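Local coordinates for protein aminoglycoside N(3)-acetyltransferase, AAC(3)-IVa (Escherichia coli, PDB 6MN3) that catalyses transfer of an acetyl group from acetyl-CoA to the 3-amino group of 2-deoxystreptamine aminoglycosides, and so probably confers resistance to antibiotics such as gentamicin, tobramycin and apramycin, at residues L121-H126 with V181-L186; K98-P103 with Q115-P120; G14-L19 with G211-A216. One frame throughout, in Å; residues are numbered along the deposited sequence.

Along the chain, interaction 2 closes before interaction 1 opens, and both are nested inside the long loop that interaction 3 closes. Interactions 1 and 2 are neighbours, their centres about 14 Å apart: L121 and P122 follow directly on P120 and pack against H102 and P103, making one continuous loop region. Interaction 3 lies across the chain's centre from interaction 1, their centres about 36 Å apart, and about 17 Å from interaction 2 between nearest atoms. Interactions 2 and 3 pack helices 113-117 and 9-19 against the outermost strands of the seven-stranded mixed sheet, 98-99 and 208-213, whereas interaction 1 joins the loop following interaction 2 to the separate two-stranded hairpin.

Interaction 1 of 3, residues L121-H126 with V181-L186; sequences LPLPPH and VRVDYL
L123 and Y185 cross obliquely, the leucine's CD2 methyl coming to 3.6 Å from Y185 CB and sitting also against the start of the ring. Y185 CG lies between its own backbone N and carbonyl carbon (chi1 52°), a torsion that carries the ring alongside L123 and on to P125. There the side chain of P125 crosses that of Y185 at about a right angle, with P125 CD 3.6 Å from Y185 CE1 and CG close to the hydroxyl end. A long flat side chain suits this place because it can serve leucine at its base and proline at its far end. Strand 181-187 pairs antiparallel with strand 168-174 in a two-stranded hairpin, and the loop between helices 113-117 and 131-137 packs against it through side chains, with no direct hydrogen bond between the two segments. The hydroxyl of Y185 bonds to E187, so the polar tip is satisfied beside the apolar packing. V183, two residues back on the same side of the strand, brings CG1 within 3.7 Å of L123 CD2. P124, preceded by a cis peptide bond, brings its ring beside the backbone of the strand, with P124 CG 3.4 Å from L186 O.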
ATOM      1  N   LEU A 121      -4.303  16.468  -4.489  1.00 91.41           N
ATOM      2  CA  LEU A 121      -3.435  15.663  -5.347  1.00 90.93           C
ATOM      3  C   LEU A 121      -1.981  15.844  -4.924  1.00 91.05           C
ATOM      4  O   LEU A 121      -1.468  16.973  -4.961  1.00 91.66           O
ATOM      5  CB  LEU A 121      -3.623  16.046  -6.816  1.00 90.13           C
ATOM      6  CG  LEU A 121      -3.151  15.035  -7.877  1.00 90.58           C
ATOM      7  CD1 LEU A 121      -3.820  15.298  -9.224  1.00 94.52           C
ATOM      8  CD2 LEU A 121      -1.637  15.002  -8.040  1.00 90.85           C
ATOM      9  N   PRO A 122      -1.281  14.774  -4.515  1.00 88.07           N
ATOM     10  CA  PRO A 122       0.143  14.909  -4.186  1.00 90.96           C
ATOM     11  C   PRO A 122       1.045  14.484  -5.336  1.00 94.79           C
ATOM     12  O   PRO A 122       0.832  13.429  -5.941  1.00 95.12           O
ATOM     13  CB  PRO A 122       0.307  13.985  -2.969  1.00 86.64           C
ATOM     14  CG  PRO A 122      -0.979  13.134  -2.911  1.00 82.03           C
ATOM     15  CD  PRO A 122      -1.791  13.446  -4.140  1.00 84.41           C
ATOM     16  N   LEU A 123       2.057  15.294  -5.647  1.00 95.12           N
ATOM     17  CA  LEU A 123       3.028  14.977  -6.689  1.00 94.42           C
ATOM     18  C   LEU A 123       4.425  14.962  -6.083  1.00 91.68           C
ATOM     19  O   LEU A 123       4.900  16.016  -5.625  1.00 95.39           O
ATOM     20  CB  LEU A 123       2.957  15.987  -7.840  1.00100.19           C
ATOM     21  CG  LEU A 123       1.571  16.342  -8.386  1.00103.41           C
ATOM     22  CD1 LEU A 123       1.068  17.644  -7.777  1.00103.31           C
ATOM     23  CD2 LEU A 123       1.571  16.420  -9.906  1.00109.82           C
ATOM     24  N   PRO A 124       5.132  13.819  -6.049  1.00 87.75           N
ATOM     25  CA  PRO A 124       4.762  12.468  -6.498  1.00 82.28           C
ATOM     26  C   PRO A 124       3.589  11.870  -5.712  1.00 80.24           C
ATOM     27  O   PRO A 124       3.240  12.407  -4.661  1.00 80.81           O
ATOM     28  CB  PRO A 124       6.049  11.661  -6.262  1.00 79.03           C
ATOM     29  CG  PRO A 124       7.135  12.672  -6.268  1.00 83.66           C
ATOM     30  CD  PRO A 124       6.534  13.869  -5.604  1.00 86.71           C
ATOM     31  N   PRO A 125       2.993  10.786  -6.220  1.00 77.60           N
ATOM     32  CA  PRO A 125       1.782  10.246  -5.575  1.00 77.24           C
ATOM     33  C   PRO A 125       1.950   9.892  -4.106  1.00 75.29           C
ATOM     34  O   PRO A 125       0.962   9.926  -3.362  1.00 76.99           O
ATOM     35  CB  PRO A 125       1.471   9.001  -6.417  1.00 77.10           C
ATOM     36  CG  PRO A 125       2.039   9.311  -7.757  1.00 78.66           C
ATOM     37  CD  PRO A 125       3.283  10.107  -7.497  1.00 78.32           C
ATOM     38  N   HIS A 126       3.157   9.552  -3.659  1.00 70.26           N
ATOM     39  CA  HIS A 126       3.341   9.118  -2.278  1.00 66.75           C
ATOM     40  C   HIS A 126       4.225  10.090  -1.506  1.00 68.22           C
ATOM     41  O   HIS A 126       5.178   9.682  -0.834  1.00 66.44           O
ATOM     42  CB  HIS A 126       3.921   7.705  -2.250  1.00 63.69           C
ATOM     43  CG  HIS A 126       3.184   6.744  -3.131  1.00 65.67           C
ATOM     44  ND1 HIS A 126       3.824   5.873  -3.984  1.00 66.77           N
ATOM     45  CD2 HIS A 126       1.858   6.533  -3.302  1.00 65.54           C
ATOM     46  CE1 HIS A 126       2.925   5.159  -4.637  1.00 67.74           C
ATOM     47  NE2 HIS A 126       1.723   5.539  -4.241  1.00 66.80           N
ATOM     48  N   VAL A 181      -6.871  18.288 -18.574  1.00131.85           N
ATOM     49  CA  VAL A 181      -5.682  19.118 -18.417  1.00132.95           C
ATOM     50  C   VAL A 181      -4.597  18.222 -17.834  1.00127.87           C
ATOM     51  O   VAL A 181      -4.608  17.920 -16.632  1.00125.87           O
ATOM     52  CB  VAL A 181      -5.932  20.342 -17.533  1.00132.32           C
ATOM     53  CG1 VAL A 181      -4.796  21.334 -17.680  1.00130.18           C
ATOM     54  CG2 VAL A 181      -7.258  20.989 -17.888  1.00133.54           C
ATOM     55  N   ARG A 182      -3.658  17.808 -18.688  1.00125.66           N
ATOM     56  CA  ARG A 182      -2.566  16.933 -18.274  1.00118.35           C
ATOM     57  C   ARG A 182      -1.695  17.609 -17.214  1.00113.23           C
ATOM     58  O   ARG A 182      -1.378  18.793 -17.331  1.00113.17           O
ATOM     59  CB  ARG A 182      -1.738  16.537 -19.494  1.00117.92           C
ATOM     60  CG  ARG A 182      -0.749  15.403 -19.287  1.00116.30           C
ATOM     61  CD  ARG A 182       0.337  15.461 -20.342  1.00114.78           C
ATOM     62  NE  ARG A 182       0.529  14.202 -21.053  1.00116.84           N
ATOM     63  CZ  ARG A 182       1.699  13.793 -21.537  1.00116.78           C
ATOM     64  NH1 ARG A 182       2.790  14.531 -21.369  1.00114.21           N
ATOM     65  NH2 ARG A 182       1.782  12.640 -22.185  1.00117.82           N
ATOM     66  N   VAL A 183      -1.378  16.869 -16.149  1.00112.61           N
ATOM     67  CA  VAL A 183      -0.518  17.337 -15.070  1.00108.63           C
ATOM     68  C   VAL A 183       0.643  16.359 -14.961  1.00106.21           C
ATOM     69  O   VAL A 183       0.477  15.251 -14.440  1.00103.55           O
ATOM     70  CB  VAL A 183      -1.273  17.438 -13.741  1.00101.72           C
ATOM     71  CG1 VAL A 183      -0.361  18.042 -12.671  1.00 98.16           C
ATOM     72  CG2 VAL A 183      -2.536  18.253 -13.899  1.00106.82           C
ATOM     73  N   ASP A 184       1.813  16.769 -15.435  1.00106.96           N
ATOM     74  CA  ASP A 184       3.021  15.960 -15.380  1.00110.67           C
ATOM     75  C   ASP A 184       3.848  16.300 -14.144  1.00108.92           C
ATOM     76  O   ASP A 184       3.839  17.433 -13.651  1.00107.34           O
ATOM     77  CB  ASP A 184       3.861  16.162 -16.646  1.00111.57           C
ATOM     78  CG  ASP A 184       3.043  16.025 -17.913  1.00116.58           C
ATOM     79  OD1 ASP A 184       1.989  16.685 -18.021  1.00120.33           O
ATOM     80  OD2 ASP A 184       3.438  15.233 -18.792  1.00118.77           O
ATOM     81  N   TYR A 185       4.576  15.300 -13.654  1.00104.72           N
ATOM     82  CA  TYR A 185       5.404  15.436 -12.464  1.00 98.09           C
ATOM     83  C   TYR A 185       6.634  14.551 -12.632  1.00 98.67           C
ATOM     84  O   TYR A 185       6.803  13.880 -13.652  1.00100.76           O
ATOM     85  CB  TYR A 185       4.618  15.071 -11.198  1.00 93.87           C
ATOM     86  CG  TYR A 185       3.941  13.718 -11.271  1.00 92.62           C
ATOM     87  CD1 TYR A 185       4.546  12.589 -10.738  1.00 90.77           C
ATOM     88  CD2 TYR A 185       2.698  13.571 -11.878  1.00 95.08           C
ATOM     89  CE1 TYR A 185       3.933  11.351 -10.806  1.00 93.33           C
ATOM     90  CE2 TYR A 185       2.080  12.336 -11.952  1.00 97.94           C
ATOM     91  CZ  TYR A 185       2.704  11.230 -11.414  1.00 96.74           C
ATOM     92  OH  TYR A 185       2.097   9.997 -11.480  1.00 96.37           O
ATOM     93  N   LEU A 186       7.501  14.554 -11.622  1.00 96.06           N
ATOM     94  CA  LEU A 186       8.693  13.712 -11.605  1.00 93.67           C
ATOM     95  C   LEU A 186       8.541  12.712 -10.466  1.00 95.33           C
ATOM     96  O   LEU A 186       8.632  13.085  -9.291  1.00 91.35           O
ATOM     97  CB  LEU A 186       9.957  14.554 -11.448  1.00 87.59           C
ATOM     98  CG  LEU A 186      10.274  15.487 -12.619  1.00 88.81           C
ATOM     99  CD1 LEU A 186      11.521  16.308 -12.333  1.00 84.94           C
ATOM    100  CD2 LEU A 186      10.429  14.700 -13.914  1.00 87.53           C
TER

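Interaction 2 of 3, residues K98-P103 with Q115-P120; sequences KRSAHP and QIISDP
K98 begins the contact with the aliphatic root of its side chain: K98 CB lies 4.2 Å from I117 CG1, while the chain beyond leads its ammonium group away to a weak hydrogen bond with N96 O. At R99 it is the backbone that touches, R99 C standing 3.3 Å from I117 CG2. R99 leaves the backbone pointing away from the helix segment, and its guanidinium group bonds to S64 OG and S78 O and makes a cation-pi contact with W92. S100 follows, and its small side chain lets the backbone pass close to the helix. Its OG is 3.4 Å from I117 CD1 and also makes a weak hydrogen bond to F106 N on the neighbouring strand 106-109. I117 therefore spans three successive residues: with CG1 beside its own backbone N (chi1 -69°), CG2 and CD1 reach separate points along the edge strand and the loop after it. Its branched side chain also covers F106 and A108, packing helix 113-117 against the border of the mixed sheet. At H102 the partners change from methyls to carbonyl oxygens. D119 O lies at the imidazole edge, in its plane, 3.4 Å from H102 CD2, and P120 O approaches obliquely at 3.3 Å from the same carbon. ND1 of the ring accepts a weak hydrogen bond from F104 N. Two carbonyl oxygens near CD2, one at the ring edge and one oblique, suggest that the electropositive CD2-NE2 edge of the imidazole suits them, a weak polar fit beside the apolar packing of I117.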
ATOM      1  N   LYS A  98     -14.366   6.384   3.025  1.00 56.21           N
ATOM      2  CA  LYS A  98     -13.989   7.578   2.291  1.00 55.59           C
ATOM      3  C   LYS A  98     -12.937   7.241   1.243  1.00 55.19           C
ATOM      4  O   LYS A  98     -12.306   6.185   1.273  1.00 53.63           O
ATOM      5  CB  LYS A  98     -13.475   8.660   3.246  1.00 53.25           C
ATOM      6  CG  LYS A  98     -14.164   8.690   4.607  1.00 54.22           C
ATOM      7  CD  LYS A  98     -15.663   8.941   4.491  1.00 63.07           C
ATOM      8  CE  LYS A  98     -16.343   8.839   5.852  1.00 65.12           C
ATOM      9  NZ  LYS A  98     -17.829   8.743   5.743  1.00 62.36           N
ATOM     10  N   ARG A  99     -12.750   8.164   0.305  1.00 63.42           N
ATOM     11  CA  ARG A  99     -11.844   7.949  -0.811  1.00 61.04           C
ATOM     12  C   ARG A  99     -11.264   9.288  -1.237  1.00 59.75           C
ATOM     13  O   ARG A  99     -11.967  10.301  -1.247  1.00 62.82           O
ATOM     14  CB  ARG A  99     -12.568   7.277  -1.982  1.00 57.59           C
ATOM     15  CG  ARG A  99     -11.668   6.497  -2.914  1.00 56.47           C
ATOM     16  CD  ARG A  99     -12.472   5.906  -4.056  1.00 61.64           C
ATOM     17  NE  ARG A  99     -11.654   5.071  -4.927  1.00 65.57           N
ATOM     18  CZ  ARG A  99     -12.040   4.643  -6.124  1.00 68.22           C
ATOM     19  NH1 ARG A  99     -13.236   4.972  -6.594  1.00 68.05           N
ATOM     20  NH2 ARG A  99     -11.228   3.888  -6.853  1.00 68.60           N
ATOM     21  N   SER A 100      -9.977   9.288  -1.572  1.00 56.38           N
ATOM     22  CA  SER A 100      -9.317  10.517  -1.983  1.00 59.43           C
ATOM     23  C   SER A 100      -9.865  10.996  -3.323  1.00 65.15           C
ATOM     24  O   SER A 100     -10.356  10.209  -4.136  1.00 68.15           O
ATOM     25  CB  SER A 100      -7.805  10.311  -2.071  1.00 61.02           C
ATOM     26  OG  SER A 100      -7.279   9.829  -0.847  1.00 60.98           O
ATOM     27  N   ALA A 101      -9.777  12.301  -3.545  1.00 66.13           N
ATOM     28  CA  ALA A 101     -10.316  12.930  -4.753  1.00 68.92           C
ATOM     29  C   ALA A 101      -9.215  13.266  -5.751  1.00 72.98           C
ATOM     30  O   ALA A 101      -9.166  14.365  -6.300  1.00 80.29           O
ATOM     31  CB  ALA A 101     -11.115  14.174  -4.383  1.00 71.69           C
ATOM     32  N   HIS A 102      -8.316  12.319  -5.999  1.00 68.58           N
ATOM     33  CA  HIS A 102      -7.256  12.487  -6.981  1.00 70.03           C
ATOM     34  C   HIS A 102      -6.889  11.115  -7.524  1.00 68.12           C
ATOM     35  O   HIS A 102      -7.159  10.097  -6.876  1.00 68.74           O
ATOM     36  CB  HIS A 102      -6.030  13.189  -6.374  1.00 72.87           C
ATOM     37  CG  HIS A 102      -5.604  12.641  -5.049  1.00 74.30           C
ATOM     38  ND1 HIS A 102      -4.845  11.497  -4.925  1.00 72.88           N
ATOM     39  CD2 HIS A 102      -5.816  13.090  -3.789  1.00 73.80           C
ATOM     40  CE1 HIS A 102      -4.614  11.261  -3.646  1.00 69.95           C
ATOM     41  NE2 HIS A 102      -5.192  12.213  -2.935  1.00 71.22           N
ATOM     42  N   PRO A 103      -6.284  11.048  -8.716  1.00 70.24           N
ATOM     43  CA  PRO A 103      -6.042   9.739  -9.349  1.00 69.75           C
ATOM     44  C   PRO A 103      -5.124   8.815  -8.565  1.00 66.81           C
ATOM     45  O   PRO A 103      -5.025   7.636  -8.925  1.00 66.11           O
ATOM     46  CB  PRO A 103      -5.421  10.110 -10.704  1.00 74.74           C
ATOM     47  CG  PRO A 103      -4.933  11.512 -10.538  1.00 79.14           C
ATOM     48  CD  PRO A 103      -5.902  12.159  -9.605  1.00 79.94           C
ATOM     49  N   GLN A 115      -8.911  11.939   8.163  1.00 60.16           N
ATOM     50  CA  GLN A 115      -7.577  12.522   8.276  1.00 61.91           C
ATOM     51  C   GLN A 115      -6.612  11.904   7.271  1.00 61.83           C
ATOM     52  O   GLN A 115      -5.729  12.589   6.743  1.00 67.49           O
ATOM     53  CB  GLN A 115      -7.056  12.352   9.703  1.00 65.34           C
ATOM     54  CG  GLN A 115      -5.943  13.307  10.085  1.00 76.42           C
ATOM     55  CD  GLN A 115      -5.118  12.781  11.240  1.00 80.93           C
ATOM     56  OE1 GLN A 115      -5.651  12.477  12.308  1.00 83.37           O
ATOM     57  NE2 GLN A 115      -3.813  12.656  11.028  1.00 78.19           N
ATOM     58  N   ILE A 116      -6.769  10.608   6.995  1.00 55.19           N
ATOM     59  CA  ILE A 116      -5.904   9.919   6.047  1.00 50.18           C
ATOM     60  C   ILE A 116      -6.259  10.252   4.601  1.00 52.50           C
ATOM     61  O   ILE A 116      -5.393  10.174   3.720  1.00 57.00           O
ATOM     62  CB  ILE A 116      -5.980   8.407   6.331  1.00 44.48           C
ATOM     63  CG1 ILE A 116      -5.415   8.110   7.723  1.00 43.01           C
ATOM     64  CG2 ILE A 116      -5.242   7.591   5.275  1.00 43.19           C
ATOM     65  CD1 ILE A 116      -5.975   6.858   8.360  1.00 53.10           C
ATOM     66  N   ILE A 117      -7.495  10.673   4.341  1.00 53.50           N
ATOM     67  CA  ILE A 117      -7.984  10.864   2.980  1.00 62.76           C
ATOM     68  C   ILE A 117      -8.000  12.333   2.544  1.00 73.50           C
ATOM     69  O   ILE A 117      -7.965  12.608   1.334  1.00 77.21           O
ATOM     70  CB  ILE A 117      -9.389  10.228   2.860  1.00 62.75           C
ATOM     71  CG1 ILE A 117      -9.282   8.703   2.938  1.00 63.32           C
ATOM     72  CG2 ILE A 117     -10.116  10.648   1.596  1.00 61.10           C
ATOM     73  CD1 ILE A 117      -8.400   8.097   1.872  1.00 64.50           C
ATOM     74  N   SER A 118      -7.966  13.277   3.488  1.00 74.06           N
ATOM     75  CA  SER A 118      -8.333  14.667   3.221  1.00 79.02           C
ATOM     76  C   SER A 118      -7.473  15.361   2.164  1.00 83.14           C
ATOM     77  O   SER A 118      -7.934  16.338   1.564  1.00 86.95           O
ATOM     78  CB  SER A 118      -8.263  15.469   4.520  1.00 80.03           C
ATOM     79  OG  SER A 118      -6.917  15.688   4.908  1.00 80.57           O
ATOM     80  N   ASP A 119      -6.252  14.895   1.915  1.00 81.03           N
ATOM     81  CA  ASP A 119      -5.306  15.742   1.200  1.00 86.58           C
ATOM     82  C   ASP A 119      -5.586  15.786  -0.304  1.00 82.81           C
ATOM     83  O   ASP A 119      -6.074  14.812  -0.882  1.00 80.67           O
ATOM     84  CB  ASP A 119      -3.885  15.256   1.439  1.00 93.60           C
ATOM     85  CG  ASP A 119      -3.454  15.429   2.877  1.00101.66           C
ATOM     86  OD1 ASP A 119      -4.306  15.794   3.717  1.00107.01           O
ATOM     87  OD2 ASP A 119      -2.265  15.199   3.169  1.00104.18           O
ATOM     88  N   PRO A 120      -5.275  16.921  -0.960  1.00 83.62           N
ATOM     89  CA  PRO A 120      -5.458  17.018  -2.418  1.00 85.44           C
ATOM     90  C   PRO A 120      -4.432  16.205  -3.194  1.00 86.59           C
ATOM     91  O   PRO A 120      -3.750  15.355  -2.617  1.00 81.57           O
ATOM     92  CB  PRO A 120      -5.307  18.521  -2.687  1.00 86.52           C
ATOM     93  CG  PRO A 120      -4.416  19.001  -1.587  1.00 83.33           C
ATOM     94  CD  PRO A 120      -4.780  18.183  -0.379  1.00 81.23           C
TER

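Interaction 3 of 3, residues G14-L19 with G211-A216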
ATOM      1  N   GLY A  14      -9.021 -14.236  14.109  1.00 26.38           N
ATOM      2  CA  GLY A  14      -8.037 -14.802  15.018  1.00 20.22           C
ATOM      3  C   GLY A  14      -6.639 -14.800  14.435  1.00 28.34           C
ATOM      4  O   GLY A  14      -5.667 -14.484  15.127  1.00 34.93           O
ATOM      5  N   GLN A  15      -6.516 -15.144  13.151  1.00 27.49           N
ATOM      6  CA  GLN A  15      -5.216 -15.088  12.493  1.00 28.51           C
ATOM      7  C   GLN A  15      -4.672 -13.666  12.479  1.00 22.11           C
ATOM      8  O   GLN A  15      -3.479 -13.448  12.717  1.00 22.91           O
ATOM      9  CB  GLN A  15      -5.325 -15.630  11.069  1.00 27.20           C
ATOM     10  CG  GLN A  15      -5.550 -17.130  10.968  1.00 21.01           C
ATOM     11  CD  GLN A  15      -5.721 -17.582   9.533  1.00 25.91           C
ATOM     12  OE1 GLN A  15      -6.422 -16.939   8.751  1.00 23.29           O
ATOM     13  NE2 GLN A  15      -5.073 -18.684   9.175  1.00 16.41           N
ATOM     14  N   LEU A  16      -5.538 -12.685  12.210  1.00 18.24           N
ATOM     15  CA  LEU A  16      -5.096 -11.296  12.164  1.00 22.80           C
ATOM     16  C   LEU A  16      -4.637 -10.811  13.534  1.00 27.27           C
ATOM     17  O   LEU A  16      -3.663 -10.057  13.639  1.00 30.06           O
ATOM     18  CB  LEU A  16      -6.220 -10.414  11.628  1.00 21.05           C
ATOM     19  CG  LEU A  16      -6.438 -10.518  10.118  1.00 16.12           C
ATOM     20  CD1 LEU A  16      -7.857 -10.128   9.742  1.00 16.38           C
ATOM     21  CD2 LEU A  16      -5.423  -9.649   9.397  1.00 16.39           C
ATOM     22  N   LEU A  17      -5.322 -11.237  14.596  1.00 26.43           N
ATOM     23  CA  LEU A  17      -4.885 -10.871  15.939  1.00 19.61           C
ATOM     24  C   LEU A  17      -3.596 -11.592  16.308  1.00 24.77           C
ATOM     25  O   LEU A  17      -2.690 -10.990  16.895  1.00 26.00           O
ATOM     26  CB  LEU A  17      -5.989 -11.177  16.952  1.00 20.57           C
ATOM     27  CG  LEU A  17      -7.221 -10.272  16.869  1.00 22.95           C
ATOM     28  CD1 LEU A  17      -8.349 -10.810  17.733  1.00 22.03           C
ATOM     29  CD2 LEU A  17      -6.870  -8.848  17.268  1.00 25.87           C
ATOM     30  N   ASN A  18      -3.494 -12.881  15.971  1.00 19.85           N
ATOM     31  CA  ASN A  18      -2.258 -13.616  16.218  1.00 21.64           C
ATOM     32  C   ASN A  18      -1.099 -13.034  15.421  1.00 27.43           C
ATOM     33  O   ASN A  18       0.044 -13.037  15.892  1.00 33.52           O
ATOM     34  CB  ASN A  18      -2.440 -15.092  15.870  1.00 21.35           C
ATOM     35  CG  ASN A  18      -3.253 -15.833  16.899  1.00 28.25           C
ATOM     36  OD1 ASN A  18      -3.227 -15.499  18.083  1.00 38.12           O
ATOM     37  ND2 ASN A  18      -3.981 -16.852  16.456  1.00 31.36           N
ATOM     38  N   LEU A  19      -1.374 -12.541  14.212  1.00 23.01           N
ATOM     39  CA  LEU A  19      -0.333 -11.891  13.427  1.00 20.04           C
ATOM     40  C   LEU A  19       0.177 -10.636  14.125  1.00 22.26           C
ATOM     41  O   LEU A  19       1.368 -10.317  14.054  1.00 26.66           O
ATOM     42  CB  LEU A  19      -0.868 -11.562  12.036  1.00 26.00           C
ATOM     43  CG  LEU A  19       0.149 -11.078  11.010  1.00 25.68           C
ATOM     44  CD1 LEU A  19       1.239 -12.120  10.819  1.00 20.69           C
ATOM     45  CD2 LEU A  19      -0.555 -10.781   9.705  1.00 18.73           C
ATOM     46  N   GLY A 211       3.019 -14.628   9.439  1.00 27.16           N
ATOM     47  CA  GLY A 211       2.064 -15.655   9.763  1.00 31.87           C
ATOM     48  C   GLY A 211       1.028 -15.812   8.673  1.00 28.37           C
ATOM     49  O   GLY A 211       1.041 -15.105   7.660  1.00 24.90           O
ATOM     50  N   PRO A 212       0.104 -16.753   8.858  1.00 26.08           N
ATOM     51  CA  PRO A 212      -0.933 -16.978   7.849  1.00 22.94           C
ATOM     52  C   PRO A 212      -2.181 -16.141   8.083  1.00 23.92           C
ATOM     53  O   PRO A 212      -2.613 -15.911   9.215  1.00 23.49           O
ATOM     54  CB  PRO A 212      -1.240 -18.471   8.018  1.00 26.91           C
ATOM     55  CG  PRO A 212      -1.037 -18.710   9.481  1.00 27.83           C
ATOM     56  CD  PRO A 212       0.056 -17.759   9.935  1.00 28.57           C
ATOM     57  N   VAL A 213      -2.756 -15.671   6.981  1.00 24.60           N
ATOM     58  CA  VAL A 213      -4.095 -15.095   6.956  1.00 20.28           C
ATOM     59  C   VAL A 213      -4.819 -15.774   5.804  1.00 27.29           C
ATOM     60  O   VAL A 213      -4.469 -15.562   4.638  1.00 29.78           O
ATOM     61  CB  VAL A 213      -4.083 -13.572   6.779  1.00 24.34           C
ATOM     62  CG1 VAL A 213      -5.493 -13.058   6.539  1.00 20.14           C
ATOM     63  CG2 VAL A 213      -3.470 -12.899   7.997  1.00 29.52           C
ATOM     64  N   GLY A 214      -5.812 -16.591   6.122  1.00 28.97           N
ATOM     65  CA  GLY A 214      -6.386 -17.446   5.098  1.00 24.35           C
ATOM     66  C   GLY A 214      -5.329 -18.429   4.642  1.00 22.57           C
ATOM     67  O   GLY A 214      -4.666 -19.077   5.459  1.00 23.92           O
ATOM     68  N   HIS A 215      -5.151 -18.542   3.332  1.00 26.13           N
ATOM     69  CA  HIS A 215      -4.069 -19.345   2.779  1.00 29.94           C
ATOM     70  C   HIS A 215      -2.818 -18.525   2.496  1.00 27.12           C
ATOM     71  O   HIS A 215      -1.821 -19.083   2.030  1.00 28.94           O
ATOM     72  CB  HIS A 215      -4.530 -20.040   1.494  1.00 26.23           C
ATOM     73  CG  HIS A 215      -5.684 -20.969   1.693  1.00 29.10           C
ATOM     74  ND1 HIS A 215      -5.528 -22.330   1.838  1.00 29.88           N
ATOM     75  CD2 HIS A 215      -7.015 -20.732   1.777  1.00 29.84           C
ATOM     76  CE1 HIS A 215      -6.714 -22.892   2.000  1.00 32.39           C
ATOM     77  NE2 HIS A 215      -7.632 -21.944   1.967  1.00 28.33           N
ATOM     78  N   ALA A 216      -2.841 -17.229   2.784  1.00 28.06           N
ATOM     79  CA  ALA A 216      -1.795 -16.322   2.340  1.00 27.19           C
ATOM     80  C   ALA A 216      -0.684 -16.194   3.371  1.00 27.96           C
ATOM     81  O   ALA A 216      -0.931 -16.205   4.581  1.00 31.39           O
ATOM     82  CB  ALA A 216      -2.376 -14.939   2.046  1.00 27.18           C
TER
HETATM   83  O   HOH W   1      -1.616 -15.466  11.742  1.00 24.22           O
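Q15 OE1 takes the hydrogen bond from G214 N at 2.7 Å, a nearly straight bond with an N-H...O angle of 165°. The donor stands somewhat off the plane of the side-chain carbonyl. CG of Q15 sits beside its own backbone N, and beyond it the chain runs extended, carrying the amide from the helix to the turn. On the way it passes P212 O, which is 3.3 Å from Q15 CB, and its NE2 lies alongside the proline ring, 4.0 Å from P212 CB. Glutamine suits this position because its methylene groups pass the carbonyl oxygen of P212 while its polar end meets the amide N-H of G214. One water joins the two backbones as well, donating to Q15 O (2.9 Å) and to P212 O (2.8 Å). Helix 9-19 runs nearly antiparallel to strand 208-213, the outermost strand on its side of the mixed sheet, with the axes of the short segments at 153°. G214 occupies a type II' beta turn from V213 to A216, the tight connection of a beta hairpin to strand 216-222; its positive phi is readily adopted by a residue without a side chain. Beneath the polar layer, V213 CG2 meets two leucines of the helix. L16 meets the valine at a slant and L19 crosses it at about a right angle; L16 CD2 and L19 CD2 each lie 4.0 Å from V213 CG2. Both leucines also touch L143 on strand 141-145, and V213 covers L145, so these branched apolar residues join the helix to the interior of the sheet. L19 CG lies opposite its backbone N (chi1 -171°), a torsion that sends L19 CD1 over the strand's glycine, 3.4 Å from G211 N, where no side chain stands between leucine and backbone.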